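FERM, RhoGEF and pleckstrin domain-containing protein 2 (Mus musculus, PDB 4GYV) acts as a guanine nucleotide exchange factor that activates RAC1, through its DH domain, and takes part in semaphorin responses and actin remodelling. Local coordinates at residues V28-A42 against K128-V141. Numbering follows the deposited sequence.
Sequences VITVWFRSVLIKEEA and KLEAVYKEFELQKV
Lys128 reaches across to the backbone carbonyl of Glu40, where a weak hydrogen bond joins NZ to O at 3.2 Å. Its chain is fully extended, with CG anti to the backbone N (chi1 174°). A Schellman motif closes the last turn here, with Glu41 at positive phi. Glu40 and Glu41 hold their carboxylates farther off, so their pull on the lysine is probably only long-range.

Beyond this bond the contact is mostly apolar. Ala42 CB meets Val132 CG2 at 3.6 Å, and the other methyl, CG1, faces Val36 CG1. Phe136 lies against the backbone of Trp32 and Phe33. Phe33 CA sits over the face of the Phe136 ring, 4.0 Å from its centroid, a CH-pi contact. The Phe33 and Phe136 rings are oblique, with planes at 44°. Phe33 turns its edge to the face of Tyr133, centroids 5.3 Å apart. Tyr133 OH is hydrogen-bonded to Asn147 OD1, and Leu146 of helix 146-149 touches all three side chains. At the far end Val141 CG1 covers a face of the Trp32 five-membered ring.

The N-to-C directions of the two helical segments make 140°, so they run roughly antiparallel within the all-helical DH domain. Their cohesion therefore rests mainly on aromatic and aliphatic packing, with a weak polar tie at one end.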
ATOM      1  N   VAL A  28       5.585  -2.815 -11.903  1.00 39.89           N
ATOM      2  CA  VAL A  28       6.348  -4.039 -12.075  1.00 55.89           C
ATOM      3  C   VAL A  28       7.314  -3.874 -13.236  1.00 63.11           C
ATOM      4  O   VAL A  28       8.456  -4.322 -13.179  1.00 64.35           O
ATOM      5  CB  VAL A  28       5.464  -5.251 -12.399  1.00 49.27           C
ATOM      6  CG1 VAL A  28       6.338  -6.479 -12.608  1.00 51.19           C
ATOM      7  CG2 VAL A  28       4.478  -5.498 -11.296  1.00 39.12           C
ATOM      8  N   ILE A  29       6.855  -3.216 -14.293  1.00 56.84           N
ATOM      9  CA  ILE A  29       7.710  -2.986 -15.453  1.00 49.30           C
ATOM     10  C   ILE A  29       8.569  -1.752 -15.306  1.00 48.90           C
ATOM     11  O   ILE A  29       9.782  -1.821 -15.465  1.00 58.49           O
ATOM     12  CB  ILE A  29       6.890  -2.786 -16.710  1.00 38.59           C
ATOM     13  CG1 ILE A  29       6.105  -4.046 -17.030  1.00 40.67           C
ATOM     14  CG2 ILE A  29       7.782  -2.393 -17.858  1.00 39.88           C
ATOM     15  CD1 ILE A  29       4.954  -3.758 -17.986  1.00 49.78           C
ATOM     16  N   THR A  30       7.929  -0.624 -15.015  1.00 46.04           N
ATOM     17  CA  THR A  30       8.607   0.667 -15.046  1.00 48.91           C
ATOM     18  C   THR A  30       9.670   0.827 -13.975  1.00 51.19           C
ATOM     19  O   THR A  30      10.663   1.532 -14.182  1.00 55.73           O
ATOM     20  CB  THR A  30       7.619   1.815 -14.965  1.00 56.09           C
ATOM     21  OG1 THR A  30       7.054   1.897 -13.643  1.00 65.91           O
ATOM     22  CG2 THR A  30       6.541   1.584 -15.968  1.00 55.11           C
ATOM     23  N   VAL A  31       9.464   0.170 -12.839  1.00 43.50           N
ATOM     24  CA  VAL A  31      10.402   0.279 -11.752  1.00 45.05           C
ATOM     25  C   VAL A  31      11.171  -1.006 -11.510  1.00 53.05           C
ATOM     26  O   VAL A  31      12.392  -1.026 -11.606  1.00 66.31           O
ATOM     27  CB  VAL A  31       9.717   0.779 -10.464  1.00 49.42           C
ATOM     28  CG1 VAL A  31      10.621   0.614  -9.247  1.00 52.85           C
ATOM     29  CG2 VAL A  31       9.387   2.220 -10.613  1.00 51.93           C
ATOM     30  N   TRP A  32      10.468  -2.085 -11.215  1.00 51.27           N
ATOM     31  CA  TRP A  32      11.132  -3.266 -10.669  1.00 57.00           C
ATOM     32  C   TRP A  32      11.903  -4.094 -11.674  1.00 62.75           C
ATOM     33  O   TRP A  32      13.007  -4.570 -11.372  1.00 66.98           O
ATOM     34  CB  TRP A  32      10.142  -4.106  -9.873  1.00 49.44           C
ATOM     35  CG  TRP A  32       9.565  -3.245  -8.831  1.00 47.74           C
ATOM     36  CD1 TRP A  32       8.314  -2.766  -8.788  1.00 43.29           C
ATOM     37  CD2 TRP A  32      10.251  -2.682  -7.713  1.00 57.60           C
ATOM     38  NE1 TRP A  32       8.147  -1.958  -7.703  1.00 42.57           N
ATOM     39  CE2 TRP A  32       9.326  -1.887  -7.019  1.00 50.85           C
ATOM     40  CE3 TRP A  32      11.556  -2.784  -7.222  1.00 61.74           C
ATOM     41  CZ2 TRP A  32       9.659  -1.183  -5.861  1.00 49.69           C
ATOM     42  CZ3 TRP A  32      11.884  -2.084  -6.071  1.00 65.29           C
ATOM     43  CH2 TRP A  32      10.938  -1.300  -5.404  1.00 58.79           C
ATOM     44  N   PHE A  33      11.322  -4.246 -12.856  1.00 50.04           N
ATOM     45  CA  PHE A  33      11.953  -4.954 -13.939  1.00 52.65           C
ATOM     46  C   PHE A  33      13.127  -4.135 -14.425  1.00 62.61           C
ATOM     47  O   PHE A  33      14.243  -4.639 -14.607  1.00 68.91           O
ATOM     48  CB  PHE A  33      10.958  -5.140 -15.090  1.00 54.15           C
ATOM     49  CG  PHE A  33      11.425  -6.103 -16.144  1.00 58.75           C
ATOM     50  CD1 PHE A  33      12.005  -7.316 -15.785  1.00 58.22           C
ATOM     51  CD2 PHE A  33      11.280  -5.805 -17.491  1.00 55.70           C
ATOM     52  CE1 PHE A  33      12.453  -8.206 -16.755  1.00 57.63           C
ATOM     53  CE2 PHE A  33      11.724  -6.696 -18.469  1.00 53.46           C
ATOM     54  CZ  PHE A  33      12.304  -7.897 -18.095  1.00 55.34           C
ATOM     55  N   ARG A  34      12.865  -2.855 -14.626  1.00 56.75           N
ATOM     56  CA  ARG A  34      13.870  -1.949 -15.148  1.00 62.06           C
ATOM     57  C   ARG A  34      15.082  -1.900 -14.237  1.00 65.23           C
ATOM     58  O   ARG A  34      16.211  -1.800 -14.701  1.00 66.44           O
ATOM     59  CB  ARG A  34      13.275  -0.562 -15.244  1.00 63.69           C
ATOM     60  CG  ARG A  34      14.094   0.400 -16.026  1.00 58.45           C
ATOM     61  CD  ARG A  34      13.559   1.739 -15.714  1.00 59.59           C
ATOM     62  NE  ARG A  34      13.275   2.523 -16.896  1.00 60.30           N
ATOM     63  CZ  ARG A  34      12.176   3.240 -17.048  1.00 64.02           C
ATOM     64  NH1 ARG A  34      11.247   3.247 -16.092  1.00 54.09           N
ATOM     65  NH2 ARG A  34      12.014   3.941 -18.161  1.00 72.23           N
ATOM     66  N   SER A  35      14.825  -1.960 -12.936  1.00 65.43           N
ATOM     67  CA  SER A  35      15.879  -2.034 -11.943  1.00 65.56           C
ATOM     68  C   SER A  35      16.803  -3.216 -12.219  1.00 70.25           C
ATOM     69  O   SER A  35      18.027  -3.068 -12.288  1.00 76.06           O
ATOM     70  CB  SER A  35      15.267  -2.193 -10.568  1.00 68.64           C
ATOM     71  OG  SER A  35      16.119  -1.668  -9.577  1.00 74.85           O
ATOM     72  N   VAL A  36      16.201  -4.386 -12.385  1.00 68.56           N
ATOM     73  CA  VAL A  36      16.942  -5.613 -12.633  1.00 65.72           C
ATOM     74  C   VAL A  36      17.638  -5.582 -13.989  1.00 69.15           C
ATOM     75  O   VAL A  36      18.804  -5.959 -14.100  1.00 67.49           O
ATOM     76  CB  VAL A  36      16.016  -6.843 -12.533  1.00 65.50           C
ATOM     77  CG1 VAL A  36      16.559  -7.974 -13.323  1.00 80.39           C
ATOM     78  CG2 VAL A  36      15.887  -7.282 -11.104  1.00 70.82           C
ATOM     79  N   LEU A  37      16.921  -5.127 -15.015  1.00 63.10           N
ATOM     80  CA  LEU A  37      17.462  -5.054 -16.367  1.00 60.60           C
ATOM     81  C   LEU A  37      18.742  -4.220 -16.457  1.00 71.31           C
ATOM     82  O   LEU A  37      19.663  -4.525 -17.236  1.00 76.83           O
ATOM     83  CB  LEU A  37      16.425  -4.443 -17.295  1.00 61.41           C
ATOM     84  CG  LEU A  37      15.333  -5.331 -17.871  1.00 61.47           C
ATOM     85  CD1 LEU A  37      14.598  -4.532 -18.918  1.00 62.25           C
ATOM     86  CD2 LEU A  37      15.952  -6.545 -18.473  1.00 54.99           C
ATOM     87  N   ILE A  38      18.768  -3.148 -15.677  1.00 66.44           N
ATOM     88  CA  ILE A  38      19.899  -2.241 -15.622  1.00 70.42           C
ATOM     89  C   ILE A  38      21.040  -2.856 -14.825  1.00 75.42           C
ATOM     90  O   ILE A  38      22.190  -2.857 -15.277  1.00 80.02           O
ATOM     91  CB  ILE A  38      19.480  -0.900 -14.989  1.00 70.47           C
ATOM     92  CG1 ILE A  38      18.685  -0.091 -15.997  1.00 62.79           C
ATOM     93  CG2 ILE A  38      20.670  -0.088 -14.525  1.00 67.74           C
ATOM     94  CD1 ILE A  38      18.264   1.250 -15.461  1.00 68.62           C
ATOM     95  N   LYS A  39      20.718  -3.384 -13.646  1.00 75.87           N
ATOM     96  CA  LYS A  39      21.727  -3.994 -12.779  1.00 78.93           C
ATOM     97  C   LYS A  39      22.461  -5.151 -13.451  1.00 81.96           C
ATOM     98  O   LYS A  39      23.646  -5.380 -13.209  1.00 87.06           O
ATOM     99  CB  LYS A  39      21.094  -4.476 -11.474  1.00 84.89           C
ATOM    100  CG  LYS A  39      22.085  -5.127 -10.555  1.00112.84           C
ATOM    101  CD  LYS A  39      21.446  -6.008  -9.525  1.00123.45           C
ATOM    102  CE  LYS A  39      22.476  -6.827  -8.760  1.00132.36           C
ATOM    103  NZ  LYS A  39      21.828  -7.658  -7.706  1.00133.93           N
ATOM    104  N   GLU A  40      21.742  -5.868 -14.304  1.00 86.91           N
ATOM    105  CA  GLU A  40      22.279  -7.033 -14.983  1.00 93.29           C
ATOM    106  C   GLU A  40      22.781  -6.729 -16.403  1.00 93.16           C
ATOM    107  O   GLU A  40      23.365  -7.592 -17.046  1.00 97.29           O
ATOM    108  CB  GLU A  40      21.218  -8.135 -15.016  1.00 99.89           C
ATOM    109  CG  GLU A  40      21.703  -9.504 -14.559  1.00114.72           C
ATOM    110  CD  GLU A  40      21.976  -9.575 -13.066  1.00114.52           C
ATOM    111  OE1 GLU A  40      21.245  -8.915 -12.289  1.00100.27           O
ATOM    112  OE2 GLU A  40      22.929 -10.295 -12.681  1.00119.99           O
ATOM    113  N   GLU A  41      22.555  -5.507 -16.879  1.00 96.98           N
ATOM    114  CA  GLU A  41      22.970  -5.089 -18.221  1.00 97.27           C
ATOM    115  C   GLU A  41      22.551  -6.104 -19.282  1.00 95.51           C
ATOM    116  O   GLU A  41      23.317  -6.441 -20.184  1.00 97.41           O
ATOM    117  CB  GLU A  41      24.477  -4.828 -18.257  1.00101.73           C
ATOM    118  CG  GLU A  41      24.937  -3.822 -17.197  1.00109.89           C
ATOM    119  CD  GLU A  41      26.438  -3.531 -17.221  1.00118.07           C
ATOM    120  OE1 GLU A  41      26.824  -2.369 -16.948  1.00118.83           O
ATOM    121  OE2 GLU A  41      27.232  -4.461 -17.493  1.00117.60           O
ATOM    122  N   ALA A  42      21.313  -6.572 -19.165  1.00 90.29           N
ATOM    123  CA  ALA A  42      20.855  -7.732 -19.913  1.00 93.17           C
ATOM    124  C   ALA A  42      20.150  -7.394 -21.217  1.00 85.22           C
ATOM    125  O   ALA A  42      19.941  -8.260 -22.058  1.00 82.67           O
ATOM    126  CB  ALA A  42      19.940  -8.554 -19.047  1.00103.45           C
ATOM    127  N   LYS A 128      21.149 -15.133 -21.762  1.00104.42           N
ATOM    128  CA  LYS A 128      21.302 -14.270 -20.586  1.00104.59           C
ATOM    129  C   LYS A 128      20.060 -13.430 -20.251  1.00103.14           C
ATOM    130  O   LYS A 128      19.675 -13.315 -19.084  1.00101.11           O
ATOM    131  CB  LYS A 128      22.523 -13.356 -20.721  1.00108.49           C
ATOM    132  CG  LYS A 128      22.626 -12.348 -19.584  1.00114.58           C
ATOM    133  CD  LYS A 128      23.933 -11.567 -19.600  1.00126.30           C
ATOM    134  CE  LYS A 128      23.980 -10.565 -18.443  1.00124.38           C
ATOM    135  NZ  LYS A 128      25.226  -9.739 -18.430  1.00124.03           N
ATOM    136  N   LEU A 129      19.445 -12.825 -21.261  1.00 99.66           N
ATOM    137  CA  LEU A 129      18.218 -12.079 -21.032  1.00 88.92           C
ATOM    138  C   LEU A 129      17.159 -13.047 -20.548  1.00 88.92           C
ATOM    139  O   LEU A 129      16.379 -12.720 -19.653  1.00 85.40           O
ATOM    140  CB  LEU A 129      17.734 -11.377 -22.302  1.00 83.11           C
ATOM    141  CG  LEU A 129      16.366 -10.689 -22.220  1.00 72.29           C
ATOM    142  CD1 LEU A 129      16.422  -9.472 -21.333  1.00 66.51           C
ATOM    143  CD2 LEU A 129      15.872 -10.304 -23.599  1.00 74.90           C
ATOM    144  N   GLU A 130      17.132 -14.240 -21.139  1.00 88.85           N
ATOM    145  CA  GLU A 130      16.155 -15.242 -20.733  1.00 80.43           C
ATOM    146  C   GLU A 130      16.282 -15.533 -19.242  1.00 79.62           C
ATOM    147  O   GLU A 130      15.283 -15.571 -18.520  1.00 75.36           O
ATOM    148  CB  GLU A 130      16.303 -16.525 -21.535  1.00 79.28           C
ATOM    149  CG  GLU A 130      15.250 -17.565 -21.202  1.00 87.41           C
ATOM    150  CD  GLU A 130      15.526 -18.903 -21.855  1.00108.51           C
ATOM    151  OE1 GLU A 130      14.647 -19.784 -21.773  1.00112.03           O
ATOM    152  OE2 GLU A 130      16.620 -19.078 -22.448  1.00119.87           O
ATOM    153  N   ALA A 131      17.521 -15.707 -18.790  1.00 82.64           N
ATOM    154  CA  ALA A 131      17.823 -15.986 -17.385  1.00 78.89           C
ATOM    155  C   ALA A 131      17.330 -14.891 -16.449  1.00 83.45           C
ATOM    156  O   ALA A 131      16.793 -15.178 -15.372  1.00 83.46           O
ATOM    157  CB  ALA A 131      19.296 -16.166 -17.210  1.00 75.94           C
ATOM    158  N   VAL A 132      17.532 -13.640 -16.861  1.00 77.02           N
ATOM    159  CA  VAL A 132      17.065 -12.492 -16.093  1.00 71.77           C
ATOM    160  C   VAL A 132      15.548 -12.452 -15.928  1.00 69.04           C
ATOM    161  O   VAL A 132      15.058 -12.142 -14.838  1.00 72.73           O
ATOM    162  CB  VAL A 132      17.534 -11.186 -16.715  1.00 71.89           C
ATOM    163  CG1 VAL A 132      16.910 -10.014 -16.000  1.00 59.34           C
ATOM    164  CG2 VAL A 132      19.049 -11.113 -16.666  1.00 81.25           C
ATOM    165  N   TYR A 133      14.823 -12.758 -17.009  1.00 65.17           N
ATOM    166  CA  TYR A 133      13.374 -12.964 -16.966  1.00 59.79           C
ATOM    167  C   TYR A 133      13.013 -14.033 -15.948  1.00 63.30           C
ATOM    168  O   TYR A 133      12.229 -13.796 -15.029  1.00 64.58           O
ATOM    169  CB  TYR A 133      12.861 -13.429 -18.321  1.00 61.68           C
ATOM    170  CG  TYR A 133      12.205 -12.376 -19.185  1.00 59.89           C
ATOM    171  CD1 TYR A 133      10.843 -12.145 -19.119  1.00 64.16           C
ATOM    172  CD2 TYR A 133      12.940 -11.655 -20.099  1.00 59.18           C
ATOM    173  CE1 TYR A 133      10.245 -11.203 -19.923  1.00 66.72           C
ATOM    174  CE2 TYR A 133      12.356 -10.716 -20.904  1.00 62.16           C
ATOM    175  CZ  TYR A 133      11.010 -10.485 -20.820  1.00 66.44           C
ATOM    176  OH  TYR A 133      10.440  -9.525 -21.650  1.00 66.97           O
ATOM    177  N   LYS A 134      13.598 -15.215 -16.118  1.00 68.35           N
ATOM    178  CA  LYS A 134      13.278 -16.366 -15.287  1.00 66.48           C
ATOM    179  C   LYS A 134      13.431 -16.005 -13.817  1.00 70.30           C
ATOM    180  O   LYS A 134      12.570 -16.329 -12.996  1.00 78.84           O
ATOM    181  CB  LYS A 134      14.160 -17.554 -15.683  1.00 72.86           C
ATOM    182  CG  LYS A 134      13.833 -18.882 -15.005  1.00 85.12           C
ATOM    183  CD  LYS A 134      14.500 -20.050 -15.737  1.00 97.53           C
ATOM    184  CE  LYS A 134      14.274 -21.378 -15.013  1.00106.18           C
ATOM    185  NZ  LYS A 134      14.857 -22.569 -15.725  1.00113.05           N
ATOM    186  N   GLU A 135      14.499 -15.276 -13.498  1.00 66.91           N
ATOM    187  CA  GLU A 135      14.785 -14.927 -12.114  1.00 71.15           C
ATOM    188  C   GLU A 135      13.835 -13.857 -11.607  1.00 79.15           C
ATOM    189  O   GLU A 135      13.402 -13.897 -10.448  1.00 85.36           O
ATOM    190  CB  GLU A 135      16.234 -14.464 -11.960  1.00 75.32           C
ATOM    191  CG  GLU A 135      16.604 -13.982 -10.549  1.00 94.60           C
ATOM    192  CD  GLU A 135      16.778 -15.106  -9.514  1.00109.27           C
ATOM    193  OE1 GLU A 135      16.750 -14.784  -8.298  1.00112.54           O
ATOM    194  OE2 GLU A 135      16.958 -16.291  -9.902  1.00109.67           O
ATOM    195  N   PHE A 136      13.516 -12.897 -12.472  1.00 69.64           N
ATOM    196  CA  PHE A 136      12.624 -11.829 -12.076  1.00 66.35           C
ATOM    197  C   PHE A 136      11.245 -12.392 -11.792  1.00 69.28           C
ATOM    198  O   PHE A 136      10.573 -11.979 -10.847  1.00 66.68           O
ATOM    199  CB  PHE A 136      12.535 -10.732 -13.139  1.00 60.02           C
ATOM    200  CG  PHE A 136      11.712  -9.551 -12.707  1.00 60.90           C
ATOM    201  CD1 PHE A 136      12.104  -8.777 -11.620  1.00 57.79           C
ATOM    202  CD2 PHE A 136      10.534  -9.223 -13.364  1.00 59.02           C
ATOM    203  CE1 PHE A 136      11.330  -7.695 -11.211  1.00 51.20           C
ATOM    204  CE2 PHE A 136       9.765  -8.150 -12.961  1.00 48.49           C
ATOM    205  CZ  PHE A 136      10.163  -7.388 -11.889  1.00 52.18           C
ATOM    206  N   GLU A 137      10.832 -13.362 -12.598  1.00 69.42           N
ATOM    207  CA  GLU A 137       9.481 -13.883 -12.474  1.00 62.48           C
ATOM    208  C   GLU A 137       9.292 -14.674 -11.176  1.00 68.24           C
ATOM    209  O   GLU A 137       8.157 -14.920 -10.749  1.00 81.44           O
ATOM    210  CB  GLU A 137       9.080 -14.656 -13.730  1.00 57.70           C
ATOM    211  CG  GLU A 137       9.047 -13.765 -14.973  1.00 59.99           C
ATOM    212  CD  GLU A 137       8.511 -14.433 -16.235  1.00 67.93           C
ATOM    213  OE1 GLU A 137       8.607 -15.675 -16.375  1.00 76.25           O
ATOM    214  OE2 GLU A 137       8.001 -13.692 -17.103  1.00 72.35           O
ATOM    215  N   LEU A 138      10.405 -15.017 -10.529  1.00 59.63           N
ATOM    216  CA  LEU A 138      10.377 -15.658  -9.210  1.00 64.05           C
ATOM    217  C   LEU A 138      10.240 -14.692  -8.036  1.00 66.70           C
ATOM    218  O   LEU A 138      10.109 -15.132  -6.897  1.00 73.27           O
ATOM    219  CB  LEU A 138      11.635 -16.492  -8.973  1.00 63.33           C
ATOM    220  CG  LEU A 138      11.954 -17.642  -9.924  1.00 64.42           C
ATOM    221  CD1 LEU A 138      13.185 -18.352  -9.447  1.00 65.00           C
ATOM    222  CD2 LEU A 138      10.790 -18.589 -10.007  1.00 63.39           C
ATOM    223  N   GLN A 139      10.299 -13.392  -8.298  1.00 61.84           N
ATOM    224  CA  GLN A 139      10.175 -12.414  -7.232  1.00 64.99           C
ATOM    225  C   GLN A 139       8.706 -12.241  -6.904  1.00 65.16           C
ATOM    226  O   GLN A 139       7.875 -12.308  -7.799  1.00 70.03           O
ATOM    227  CB  GLN A 139      10.797 -11.081  -7.653  1.00 69.72           C
ATOM    228  CG  GLN A 139      12.316 -11.079  -7.748  1.00 78.80           C
ATOM    229  CD  GLN A 139      12.987 -11.827  -6.586  1.00101.76           C
ATOM    230  OE1 GLN A 139      13.820 -12.727  -6.811  1.00106.87           O
ATOM    231  NE2 GLN A 139      12.626 -11.461  -5.336  1.00104.00           N
ATOM    232  N   LYS A 140       8.381 -12.028  -5.630  1.00 68.53           N
ATOM    233  CA  LYS A 140       6.981 -11.859  -5.234  1.00 72.68           C
ATOM    234  C   LYS A 140       6.323 -10.722  -6.016  1.00 64.03           C
ATOM    235  O   LYS A 140       5.123 -10.754  -6.271  1.00 60.21           O
ATOM    236  CB  LYS A 140       6.821 -11.651  -3.689  1.00 51.74           C
ATOM    237  N   VAL A 141       7.124  -9.741  -6.419  1.00 67.79           N
ATOM    238  CA  VAL A 141       6.628  -8.539  -7.096  1.00 63.12           C
ATOM    239  C   VAL A 141       6.016  -8.849  -8.444  1.00 63.59           C
ATOM    240  O   VAL A 141       5.070  -8.200  -8.887  1.00 56.96           O
ATOM    241  CB  VAL A 141       7.779  -7.593  -7.400  1.00 71.38           C
ATOM    242  CG1 VAL A 141       7.256  -6.210  -7.427  1.00 42.77           C
ATOM    243  CG2 VAL A 141       8.890  -7.751  -6.354  1.00 94.04           C
TER